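B-agarase (PDB 4BQ2) hydrolyses beta-linkages in agarose, acting as an exo-beta-agarase of glycoside hydrolase family 50. Local coordinates at residues S311-T316 and K463-E468; G435-D440 and V486-E491; S71-I76 and N186-P191; S111-L116 and W145-R150. All coordinates share one frame; numbering follows the deposited sequence.

Contact 1: S311-T316 and K463-E468; sequences SADDVT and KVRAME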
# COMPACT_ATOMS: atom_id res chain seq x y z
N SER A 311 -5.83 3.37 -26.57
CA SER A 311 -4.78 3.73 -27.53
C SER A 311 -3.41 3.28 -26.97
O SER A 311 -3.10 3.46 -25.77
CB SER A 311 -4.80 5.25 -27.77
OG SER A 311 -3.53 5.77 -28.16
N ALA A 312 -2.60 2.67 -27.85
CA ALA A 312 -1.29 2.15 -27.45
C ALA A 312 -0.33 3.27 -27.01
O ALA A 312 0.63 3.01 -26.28
CB ALA A 312 -0.68 1.31 -28.57
N ASP A 313 -0.61 4.50 -27.44
CA ASP A 313 0.24 5.65 -27.09
C ASP A 313 -0.19 6.38 -25.79
O ASP A 313 0.48 7.33 -25.39
CB ASP A 313 0.30 6.66 -28.24
CG ASP A 313 1.08 6.13 -29.44
OD1 ASP A 313 1.84 5.14 -29.28
OD2 ASP A 313 0.92 6.72 -30.53
N ASP A 314 -1.29 5.94 -25.16
CA ASP A 314 -1.79 6.59 -23.93
C ASP A 314 -0.71 6.51 -22.84
O ASP A 314 -0.06 5.45 -22.68
CB ASP A 314 -3.08 5.91 -23.45
CG ASP A 314 -3.84 6.72 -22.39
OD1 ASP A 314 -3.29 7.65 -21.75
OD2 ASP A 314 -5.05 6.42 -22.21
N VAL A 315 -0.50 7.61 -22.11
CA VAL A 315 0.54 7.63 -21.06
C VAL A 315 -0.02 7.17 -19.71
O VAL A 315 0.73 6.99 -18.74
CB VAL A 315 1.20 9.04 -20.88
CG1 VAL A 315 1.96 9.46 -22.14
CG2 VAL A 315 0.17 10.09 -20.48
N THR A 316 -1.34 6.98 -19.65
CA THR A 316 -2.04 6.70 -18.40
C THR A 316 -2.51 5.24 -18.35
O THR A 316 -3.26 4.79 -19.23
CB THR A 316 -3.23 7.67 -18.23
OG1 THR A 316 -2.74 9.03 -18.32
CG2 THR A 316 -3.95 7.45 -16.88
N LYS A 463 13.26 5.29 -23.42
CA LYS A 463 13.49 6.74 -23.36
C LYS A 463 12.43 7.53 -24.14
O LYS A 463 11.95 8.59 -23.69
CB LYS A 463 14.89 7.09 -23.87
CG LYS A 463 15.15 8.60 -23.96
CD LYS A 463 16.64 8.90 -24.15
CE LYS A 463 16.89 10.36 -24.45
NZ LYS A 463 18.35 10.64 -24.54
N VAL A 464 12.06 7.03 -25.32
CA VAL A 464 10.95 7.63 -26.09
C VAL A 464 9.70 7.80 -25.21
O VAL A 464 9.07 8.87 -25.16
CB VAL A 464 10.65 6.82 -27.39
CG1 VAL A 464 9.43 7.36 -28.15
CG2 VAL A 464 11.87 6.81 -28.30
N ARG A 465 9.34 6.75 -24.48
CA ARG A 465 8.13 6.76 -23.71
C ARG A 465 8.29 7.63 -22.45
O ARG A 465 7.33 8.31 -22.05
CB ARG A 465 7.70 5.31 -23.39
CG ARG A 465 7.14 4.54 -24.60
CD ARG A 465 6.01 5.32 -25.28
NE ARG A 465 4.87 5.41 -24.38
CZ ARG A 465 3.76 6.11 -24.59
NH1 ARG A 465 3.60 6.85 -25.70
NH2 ARG A 465 2.79 6.08 -23.68
N ALA A 466 9.51 7.65 -21.87
CA ALA A 466 9.77 8.49 -20.68
C ALA A 466 9.63 9.96 -21.09
O ALA A 466 9.06 10.73 -20.35
CB ALA A 466 11.16 8.24 -20.09
N MET A 467 10.16 10.32 -22.26
CA MET A 467 10.04 11.68 -22.81
C MET A 467 8.55 12.04 -23.04
O MET A 467 8.09 13.12 -22.64
CB MET A 467 10.81 11.77 -24.14
CG MET A 467 12.32 11.89 -23.99
SD MET A 467 12.85 13.43 -23.24
CE MET A 467 12.60 14.60 -24.59
N GLU A 468 7.78 11.13 -23.65
CA GLU A 468 6.35 11.41 -23.83
C GLU A 468 5.64 11.55 -22.48
O GLU A 468 4.80 12.43 -22.30
CB GLU A 468 5.68 10.38 -24.75
CG GLU A 468 4.19 10.60 -24.99
CD GLU A 468 3.87 11.88 -25.78
OE1 GLU A 468 4.79 12.54 -26.31
OE2 GLU A 468 2.66 12.25 -25.83
O HOH W 1 0.34 10.53 -25.01
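Arg465 reaches out from helix 460-477 and takes hold of the backbone carbonyl of Asp313. Its CB, CG and CD form the stem of the side chain, which leaves the helix with CG anti to the carbonyl carbon (chi1 -72°). Two further bends, at chi2 and chi3, bring the head round to the loop. The side chain also touches Val437 and Phe441. NE does not serve this contact: it is hydrogen-bonded to Ile438 O. CZ comes 3.6 Å from Asp313 O, and the two terminal nitrogens close on that same oxygen. Arg465 NH1 donates to Asp313 O over 3.2 Å and Arg465 NH2 over 3.1 Å. Both bonds are bent, with N-H...O angles of 142° and 144°. The oxygen lies near the guanidinium plane, but both nitrogens approach it from above the plane of its carbonyl group. The helix is the connecting helix of a beta-alpha-beta crossover between parallel strands 431-435 and 483-488, as expected in a (beta/alpha)8 barrel. The loop facing it is a type I turn, Ser311 to Asp314. Ser311 OG accepts from Asp313 N within it, an ST turn, and Asp314 OD1 from Thr316 N just beyond, an Asx turn. Asp314 also forms a salt bridge with Lys321. Beyond the guanidinium, Val315 CG1 packs 3.8 Å from both Arg465 NH2 and Glu468 CG, and the Val315 and Glu468 side chains cross at about a right angle. A water donates to Asp313 O at 3.2 Å and to Glu468 OE2 at 3.0 Å. Glu468 OE2 also forms a salt bridge with Arg471.

Contact 2: G435-D440 and V486-E491; sequences GWVIGD and VFIDNE
The Trp436 indole and the Asn490 side chain lie side by side and point the same way. Asn490 CB is 3.7 Å from Trp436 CZ3. The amide plane stands almost upright to the indole, at 88°, so the two do not stack. Trp418 meets the Trp436 ring with its plane about 20° away, and a bound glycerol lies about 4 Å from the Trp436 side chain. Asn490 OD1 turns elsewhere, to Arg603 NE. A third flat group is the Asp489 carboxylate. Its OD1 takes the N-H of Val437 at 2.9 Å, on the syn side and somewhat out of the carboxylate plane. Asp489 CG lies beside its own backbone N (chi1 -73°), which turns OD1 back to Val437. The backbones beside it form a parallel beta bridge, Gly435 with Ile488. Gly435 N donates to Phe487 O at 3.1 Å, and Asp489 N donates to Gly435 O at 3.0 Å. Val437 CG2 rests on Ile488 CG2 at 3.8 Å. The bridge joins neighbouring parallel strands 431-435 and 483-488 where they end, consistent with the (beta/alpha)8 barrel of clan GH-A. In that clan an Asn-Glu pair follows the fourth strand, and Asn490-Glu491 fits the pattern. One water gives Asp489 OD1 a bond of 2.7 Å, and another links Asp489 OD2 (2.6 Å) to Val437 O. With Tyr582 OH also bonded to OD2, both oxygens of this buried carboxylate are satisfied, which would tend to fix its rotation.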
# COMPACT_ATOMS: atom_id res chain seq x y z
N GLY A 435 3.53 10.98 -13.23
CA GLY A 435 3.31 10.30 -14.49
C GLY A 435 3.79 8.87 -14.35
O GLY A 435 4.48 8.51 -13.36
N TRP A 436 3.39 8.06 -15.32
CA TRP A 436 3.81 6.66 -15.39
C TRP A 436 4.45 6.44 -16.75
O TRP A 436 3.87 6.84 -17.77
CB TRP A 436 2.60 5.73 -15.36
CG TRP A 436 1.64 5.78 -14.23
CD1 TRP A 436 0.49 6.52 -14.17
CD2 TRP A 436 1.68 4.98 -13.03
NE1 TRP A 436 -0.18 6.24 -13.00
CE2 TRP A 436 0.52 5.28 -12.29
CE3 TRP A 436 2.57 4.03 -12.53
CZ2 TRP A 436 0.23 4.69 -11.04
CZ3 TRP A 436 2.29 3.40 -11.28
CH2 TRP A 436 1.14 3.76 -10.54
N VAL A 437 5.61 5.79 -16.78
CA VAL A 437 6.24 5.45 -18.05
C VAL A 437 5.76 4.07 -18.44
O VAL A 437 6.19 3.05 -17.87
CB VAL A 437 7.79 5.53 -18.00
CG1 VAL A 437 8.43 5.25 -19.38
CG2 VAL A 437 8.20 6.90 -17.50
N ILE A 438 4.85 4.05 -19.42
CA ILE A 438 4.29 2.80 -19.90
C ILE A 438 4.41 2.81 -21.41
O ILE A 438 4.59 3.86 -22.03
CB ILE A 438 2.80 2.62 -19.46
CG1 ILE A 438 1.88 3.66 -20.14
CG2 ILE A 438 2.69 2.68 -17.93
CD1 ILE A 438 0.38 3.46 -19.88
N GLY A 439 4.29 1.64 -22.02
CA GLY A 439 4.40 1.58 -23.48
C GLY A 439 4.82 0.21 -23.97
O GLY A 439 4.85 -0.74 -23.22
N ASP A 440 5.16 0.12 -25.25
CA ASP A 440 5.47 -1.17 -25.85
C ASP A 440 6.95 -1.52 -25.84
O ASP A 440 7.34 -2.44 -26.57
CB ASP A 440 4.99 -1.20 -27.31
CG ASP A 440 3.50 -1.08 -27.42
OD1 ASP A 440 2.82 -1.69 -26.57
OD2 ASP A 440 3.04 -0.36 -28.34
N VAL A 486 7.60 16.22 -9.01
CA VAL A 486 7.03 15.20 -9.88
C VAL A 486 7.50 13.79 -9.46
O VAL A 486 8.71 13.54 -9.49
CB VAL A 486 7.48 15.42 -11.38
CG1 VAL A 486 6.86 14.34 -12.27
CG2 VAL A 486 7.09 16.82 -11.89
N PHE A 487 6.55 12.91 -9.08
CA PHE A 487 6.80 11.46 -8.94
C PHE A 487 6.68 10.79 -10.30
O PHE A 487 5.80 11.14 -11.11
CB PHE A 487 5.73 10.81 -8.04
CG PHE A 487 5.82 11.26 -6.60
CD1 PHE A 487 6.88 10.83 -5.78
CD2 PHE A 487 4.86 12.10 -6.07
CE1 PHE A 487 6.96 11.25 -4.46
CE2 PHE A 487 4.95 12.53 -4.73
CZ PHE A 487 6.01 12.10 -3.93
N ILE A 488 7.58 9.86 -10.58
CA ILE A 488 7.43 9.07 -11.80
C ILE A 488 7.44 7.59 -11.40
O ILE A 488 8.36 7.13 -10.70
CB ILE A 488 8.53 9.35 -12.85
CG1 ILE A 488 8.52 10.82 -13.32
CG2 ILE A 488 8.37 8.39 -14.04
CD1 ILE A 488 7.33 11.28 -14.17
N ASP A 489 6.40 6.86 -11.82
CA ASP A 489 6.26 5.41 -11.52
C ASP A 489 6.03 5.17 -10.03
O ASP A 489 5.92 6.11 -9.29
CB ASP A 489 7.46 4.60 -12.05
CG ASP A 489 7.45 4.46 -13.57
OD1 ASP A 489 6.36 4.61 -14.21
OD2 ASP A 489 8.55 4.19 -14.13
N ASN A 490 5.93 3.91 -9.59
CA ASN A 490 5.56 3.63 -8.23
C ASN A 490 5.78 2.15 -7.93
O ASN A 490 5.32 1.30 -8.72
CB ASN A 490 4.06 3.95 -8.05
CG ASN A 490 3.55 3.60 -6.67
OD1 ASN A 490 3.91 4.25 -5.70
ND2 ASN A 490 2.63 2.61 -6.58
N GLU A 491 6.49 1.85 -6.83
CA GLU A 491 6.61 0.47 -6.34
C GLU A 491 6.99 -0.54 -7.44
O GLU A 491 6.37 -1.60 -7.62
CB GLU A 491 5.31 0.06 -5.64
CG GLU A 491 4.99 0.94 -4.43
CD GLU A 491 3.82 0.43 -3.60
OE1 GLU A 491 3.21 -0.59 -3.99
OE2 GLU A 491 3.53 1.04 -2.54
O HOH W 2 4.97 2.37 -14.71
O HOH W 3 8.39 2.58 -16.20

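Contact 3: S71-I76 and N186-P191; sequences SLYFDI and NIRIQP
Tyr73 and Arg188 form the tight part of the contact. Tyr73 N donates to Arg188 O at 2.7 Å, and Arg188 N returns a bond to Tyr73 O. Arg188 CG sits between its backbone N and carbonyl carbon (chi1 69°), and a bend at chi2 lays the guanidinium across Tyr73 CB, 3.6 Å from Arg188 CZ. At the edge, Arg188 NH1 makes a salt bridge to Asp75 OD1 at 2.8 Å and bonds Asn186 O, Arg188 NE donates to Gln190 OE1 at 2.7 Å, and Arg188 NH2 bonds Ser111 OG. Asp75 OD1 is also hydrogen-bonded to Ser111 OG, while Asn186 ND2 holds Asp75 OD2 at 2.9 Å. The Gln190 amide stacks on one face of the Tyr73 ring, planes 17° apart, with Gln190 NE2 3.5 Å from Tyr73 CZ. These pairs lie along two antiparallel strands, 70-79 and 180-191, in the CBM-like domain, consistent with a beta-sandwich. Asn186 and Ile187 form a G1 bulge opposite Phe6, close to the calcium site that includes Asp185. On the opposite face, Leu72 and Phe74 meet Ile189 and Ile187 and pack on Ile169. The loose side is at exposed Pro191, where a water bridges Tyr73 OH, Gln190 NE2 and Pro191 O.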
# COMPACT_ATOMS: atom_id res chain seq x y z
N SER A 71 -9.96 -23.95 12.15
CA SER A 71 -9.21 -22.72 12.37
C SER A 71 -8.38 -22.85 13.63
O SER A 71 -8.74 -23.54 14.56
CB SER A 71 -10.16 -21.50 12.52
OG SER A 71 -10.89 -21.28 11.33
N LEU A 72 -7.26 -22.13 13.64
CA LEU A 72 -6.43 -21.94 14.78
C LEU A 72 -6.92 -20.71 15.56
O LEU A 72 -7.08 -19.62 14.99
CB LEU A 72 -5.02 -21.63 14.26
CG LEU A 72 -3.82 -21.58 15.17
CD1 LEU A 72 -3.64 -22.94 15.84
CD2 LEU A 72 -2.59 -21.20 14.33
N TYR A 73 -7.11 -20.90 16.86
CA TYR A 73 -7.63 -19.86 17.75
C TYR A 73 -6.63 -19.42 18.79
O TYR A 73 -5.89 -20.26 19.30
CB TYR A 73 -8.84 -20.44 18.50
CG TYR A 73 -10.10 -20.39 17.71
CD1 TYR A 73 -10.32 -21.27 16.66
CD2 TYR A 73 -11.09 -19.46 18.01
CE1 TYR A 73 -11.48 -21.24 15.92
CE2 TYR A 73 -12.27 -19.43 17.27
CZ TYR A 73 -12.46 -20.32 16.24
OH TYR A 73 -13.62 -20.31 15.51
N PHE A 74 -6.64 -18.13 19.13
CA PHE A 74 -5.84 -17.58 20.24
C PHE A 74 -6.71 -16.61 21.01
O PHE A 74 -7.47 -15.85 20.37
CB PHE A 74 -4.64 -16.74 19.73
CG PHE A 74 -3.78 -17.41 18.70
CD1 PHE A 74 -4.17 -17.49 17.38
CD2 PHE A 74 -2.51 -17.85 19.05
CE1 PHE A 74 -3.36 -18.08 16.42
CE2 PHE A 74 -1.68 -18.46 18.11
CZ PHE A 74 -2.10 -18.56 16.80
N ASP A 75 -6.62 -16.62 22.34
CA ASP A 75 -7.22 -15.55 23.16
C ASP A 75 -6.09 -14.55 23.41
O ASP A 75 -5.00 -14.95 23.82
CB ASP A 75 -7.76 -16.07 24.51
CG ASP A 75 -8.93 -17.05 24.36
OD1 ASP A 75 -9.42 -17.27 23.23
OD2 ASP A 75 -9.29 -17.66 25.39
N ILE A 76 -6.30 -13.29 23.09
CA ILE A 76 -5.21 -12.29 23.18
C ILE A 76 -5.76 -10.97 23.69
O ILE A 76 -6.92 -10.61 23.38
CB ILE A 76 -4.52 -12.04 21.79
CG1 ILE A 76 -4.40 -13.35 20.98
CG2 ILE A 76 -3.15 -11.36 21.95
CD1 ILE A 76 -3.81 -13.15 19.58
N ASN A 186 -4.94 -20.10 25.60
CA ASN A 186 -5.85 -21.03 24.93
C ASN A 186 -5.59 -21.18 23.44
O ASN A 186 -6.50 -21.07 22.63
CB ASN A 186 -7.32 -20.65 25.20
CG ASN A 186 -7.65 -20.69 26.68
OD1 ASN A 186 -7.26 -21.63 27.38
ND2 ASN A 186 -8.35 -19.68 27.18
N ILE A 187 -4.32 -21.35 23.08
CA ILE A 187 -3.99 -21.62 21.72
C ILE A 187 -4.56 -22.98 21.37
O ILE A 187 -4.21 -23.99 21.99
CB ILE A 187 -2.48 -21.57 21.48
CG1 ILE A 187 -1.91 -20.28 22.08
CG2 ILE A 187 -2.25 -21.72 20.00
CD1 ILE A 187 -0.45 -19.96 21.77
N ARG A 188 -5.48 -23.01 20.41
CA ARG A 188 -6.22 -24.24 20.13
C ARG A 188 -6.66 -24.32 18.68
O ARG A 188 -6.65 -23.29 17.98
CB ARG A 188 -7.44 -24.31 21.07
CG ARG A 188 -8.51 -23.27 20.74
CD ARG A 188 -9.26 -22.78 21.95
NE ARG A 188 -10.35 -21.86 21.58
CZ ARG A 188 -10.32 -20.54 21.75
NH1 ARG A 188 -9.24 -19.93 22.25
NH2 ARG A 188 -11.39 -19.83 21.39
N ILE A 189 -7.07 -25.51 18.24
CA ILE A 189 -7.75 -25.72 16.96
C ILE A 189 -9.21 -26.10 17.19
O ILE A 189 -9.51 -26.96 18.01
CB ILE A 189 -7.10 -26.81 16.09
CG1 ILE A 189 -5.69 -26.39 15.69
CG2 ILE A 189 -7.90 -27.03 14.81
CD1 ILE A 189 -4.85 -27.58 15.30
N GLN A 190 -10.11 -25.42 16.47
CA GLN A 190 -11.56 -25.70 16.52
C GLN A 190 -12.03 -25.97 15.09
O GLN A 190 -11.67 -25.22 14.19
CB GLN A 190 -12.32 -24.49 17.12
CG GLN A 190 -12.14 -24.34 18.63
CD GLN A 190 -12.86 -23.17 19.23
OE1 GLN A 190 -12.52 -22.73 20.32
NE2 GLN A 190 -13.87 -22.64 18.51
N PRO A 191 -12.86 -27.02 14.88
CA PRO A 191 -13.45 -27.18 13.55
C PRO A 191 -14.32 -25.96 13.28
O PRO A 191 -14.81 -25.33 14.23
CB PRO A 191 -14.30 -28.46 13.67
CG PRO A 191 -14.52 -28.66 15.13
CD PRO A 191 -13.37 -28.01 15.85
O HOH W 4 -14.94 -22.83 15.63

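Contact 4: S111-L116 and W145-R150; sequences SYYAKL and WTSDDR
Ser111 O receives the N-H of Arg150 at 2.8 Å, the shortest polar bond between the two segments and an almost straight one. Arg150 O then accepts Tyr113 N at 2.9 Å, so Tyr112 and Arg150 pair as a parallel bridge. This bridge brings strand 150-155 alongside strand 110-115 in the CBM-like domain, after a long loop without helix or strand. The Tyr112 ring and the Arg150 side chain run side by side. Arg150 NH1 lies at the ring edge and donates to Tyr112 OH at 3.0 Å, while Arg150 NH2 forms a salt bridge with Asp103. Tyr113 takes the other side of the strand. Its CG stands between the backbone N and the carbonyl carbon (chi1 63°), which sends the ring toward Trp145. The two rings are near parallel, planes 20° apart, an offset pair with little overlap. Tyr113 CE2 and Trp145 CZ2 come within 3.4 Å, and Lys115 CE touches Trp145 CZ3 at 3.6 Å. The loop is thus held by backbone bonds at its end and by aromatic packing at Trp145, with a water tying the Tyr113 hydroxyl to the loop at Trp145 O and Ser147 OG.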
# COMPACT_ATOMS: atom_id res chain seq x y z
N SER A 111 -11.22 -13.60 21.57
CA SER A 111 -10.70 -14.77 20.84
C SER A 111 -10.51 -14.40 19.39
O SER A 111 -11.38 -13.71 18.79
CB SER A 111 -11.69 -15.96 20.87
OG SER A 111 -11.62 -16.68 22.08
N TYR A 112 -9.41 -14.90 18.82
CA TYR A 112 -9.02 -14.56 17.46
C TYR A 112 -8.82 -15.84 16.66
O TYR A 112 -8.22 -16.79 17.17
CB TYR A 112 -7.71 -13.74 17.49
CG TYR A 112 -7.88 -12.36 18.07
CD1 TYR A 112 -7.79 -12.13 19.45
CD2 TYR A 112 -8.16 -11.29 17.23
CE1 TYR A 112 -7.97 -10.87 19.98
CE2 TYR A 112 -8.33 -10.03 17.73
CZ TYR A 112 -8.26 -9.82 19.12
OH TYR A 112 -8.42 -8.52 19.58
N TYR A 113 -9.26 -15.88 15.41
CA TYR A 113 -9.02 -17.11 14.66
C TYR A 113 -8.44 -16.92 13.29
O TYR A 113 -8.70 -15.91 12.62
CB TYR A 113 -10.27 -18.01 14.58
CG TYR A 113 -11.45 -17.38 13.84
CD1 TYR A 113 -12.37 -16.58 14.51
CD2 TYR A 113 -11.64 -17.62 12.48
CE1 TYR A 113 -13.46 -16.01 13.85
CE2 TYR A 113 -12.72 -17.07 11.80
CZ TYR A 113 -13.62 -16.26 12.49
OH TYR A 113 -14.68 -15.71 11.81
N ALA A 114 -7.68 -17.92 12.86
CA ALA A 114 -7.12 -17.97 11.54
C ALA A 114 -7.46 -19.31 10.93
O ALA A 114 -7.06 -20.37 11.43
CB ALA A 114 -5.60 -17.77 11.59
N LYS A 115 -8.22 -19.26 9.85
CA LYS A 115 -8.61 -20.47 9.13
C LYS A 115 -7.39 -21.27 8.65
O LYS A 115 -6.45 -20.70 8.13
CB LYS A 115 -9.53 -20.09 7.96
CG LYS A 115 -10.98 -19.83 8.37
CD LYS A 115 -11.69 -19.13 7.23
CE LYS A 115 -13.14 -18.84 7.57
NZ LYS A 115 -13.48 -17.57 6.87
N LEU A 116 -7.40 -22.59 8.87
CA LEU A 116 -6.36 -23.44 8.31
C LEU A 116 -6.81 -24.12 7.05
O LEU A 116 -6.01 -24.48 6.20
CB LEU A 116 -6.02 -24.53 9.31
CG LEU A 116 -5.37 -24.11 10.62
CD1 LEU A 116 -5.28 -25.30 11.54
CD2 LEU A 116 -3.99 -23.51 10.39
N TRP A 145 -18.98 -17.20 9.17
CA TRP A 145 -20.02 -17.50 10.14
C TRP A 145 -20.11 -16.34 11.12
O TRP A 145 -19.23 -15.48 11.13
CB TRP A 145 -19.75 -18.80 10.89
CG TRP A 145 -18.49 -18.79 11.75
CD1 TRP A 145 -18.37 -18.36 13.04
CD2 TRP A 145 -17.19 -19.26 11.36
NE1 TRP A 145 -17.07 -18.55 13.49
CE2 TRP A 145 -16.33 -19.08 12.47
CE3 TRP A 145 -16.68 -19.81 10.19
CZ2 TRP A 145 -14.98 -19.46 12.44
CZ3 TRP A 145 -15.34 -20.18 10.15
CH2 TRP A 145 -14.51 -19.99 11.28
N THR A 146 -21.14 -16.36 11.96
CA THR A 146 -21.38 -15.32 12.96
C THR A 146 -20.98 -15.76 14.36
O THR A 146 -21.40 -16.84 14.83
CB THR A 146 -22.87 -14.92 12.98
OG1 THR A 146 -23.23 -14.44 11.68
CG2 THR A 146 -23.12 -13.81 14.02
N SER A 147 -20.15 -14.96 15.01
CA SER A 147 -19.74 -15.21 16.39
C SER A 147 -19.17 -13.93 17.01
O SER A 147 -18.96 -12.95 16.30
CB SER A 147 -18.70 -16.34 16.45
OG SER A 147 -17.47 -15.93 15.87
N ASP A 148 -18.94 -13.95 18.32
CA ASP A 148 -18.29 -12.84 19.03
C ASP A 148 -16.77 -12.78 18.72
O ASP A 148 -16.10 -11.77 19.00
CB ASP A 148 -18.49 -12.99 20.54
CG ASP A 148 -19.85 -12.51 21.01
OD1 ASP A 148 -20.70 -12.15 20.17
OD2 ASP A 148 -20.07 -12.48 22.24
N ASP A 149 -16.25 -13.86 18.13
CA ASP A 149 -14.81 -14.00 17.87
C ASP A 149 -14.35 -13.07 16.76
O ASP A 149 -15.15 -12.62 15.92
CB ASP A 149 -14.47 -15.45 17.52
CG ASP A 149 -14.86 -16.43 18.61
OD1 ASP A 149 -14.88 -16.04 19.80
OD2 ASP A 149 -15.18 -17.59 18.26
N ARG A 150 -13.05 -12.78 16.74
CA ARG A 150 -12.47 -11.94 15.69
C ARG A 150 -11.64 -12.74 14.71
O ARG A 150 -10.77 -13.48 15.10
CB ARG A 150 -11.64 -10.84 16.32
CG ARG A 150 -12.46 -9.93 17.24
CD ARG A 150 -11.67 -8.69 17.61
NE ARG A 150 -11.47 -7.80 16.45
CZ ARG A 150 -10.47 -6.93 16.37
NH1 ARG A 150 -9.59 -6.81 17.37
NH2 ARG A 150 -10.37 -6.14 15.30
O HOH W 5 -14.18 -13.03 21.56
O HOH W 6 -16.93 -15.17 13.11

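The contacts fall into two groups on opposite sides of the chain's centre. Contacts 1 and 2 lie in the catalytic part, consistent with a (beta/alpha)8 barrel, with centres about 10 Å apart. They are joined where Arg465 NE meets Ile438 O at 2.8 Å, probably a hydrogen bond. Contact 2 lies at the strand ends, where the active site of such barrels is expected, and contact 1 nearer the surface. Contacts 3 and 4 belong to the CBM-like domain, with centres about 9 Å apart and adjoining strands 70-79 and 110-115. Asp75 OD1 and Ser111 OG, 2.5 Å apart, probably hydrogen-bond between them. Contact 3 borders the calcium site. The centres of contacts 2 and 3 are about 45 Å apart.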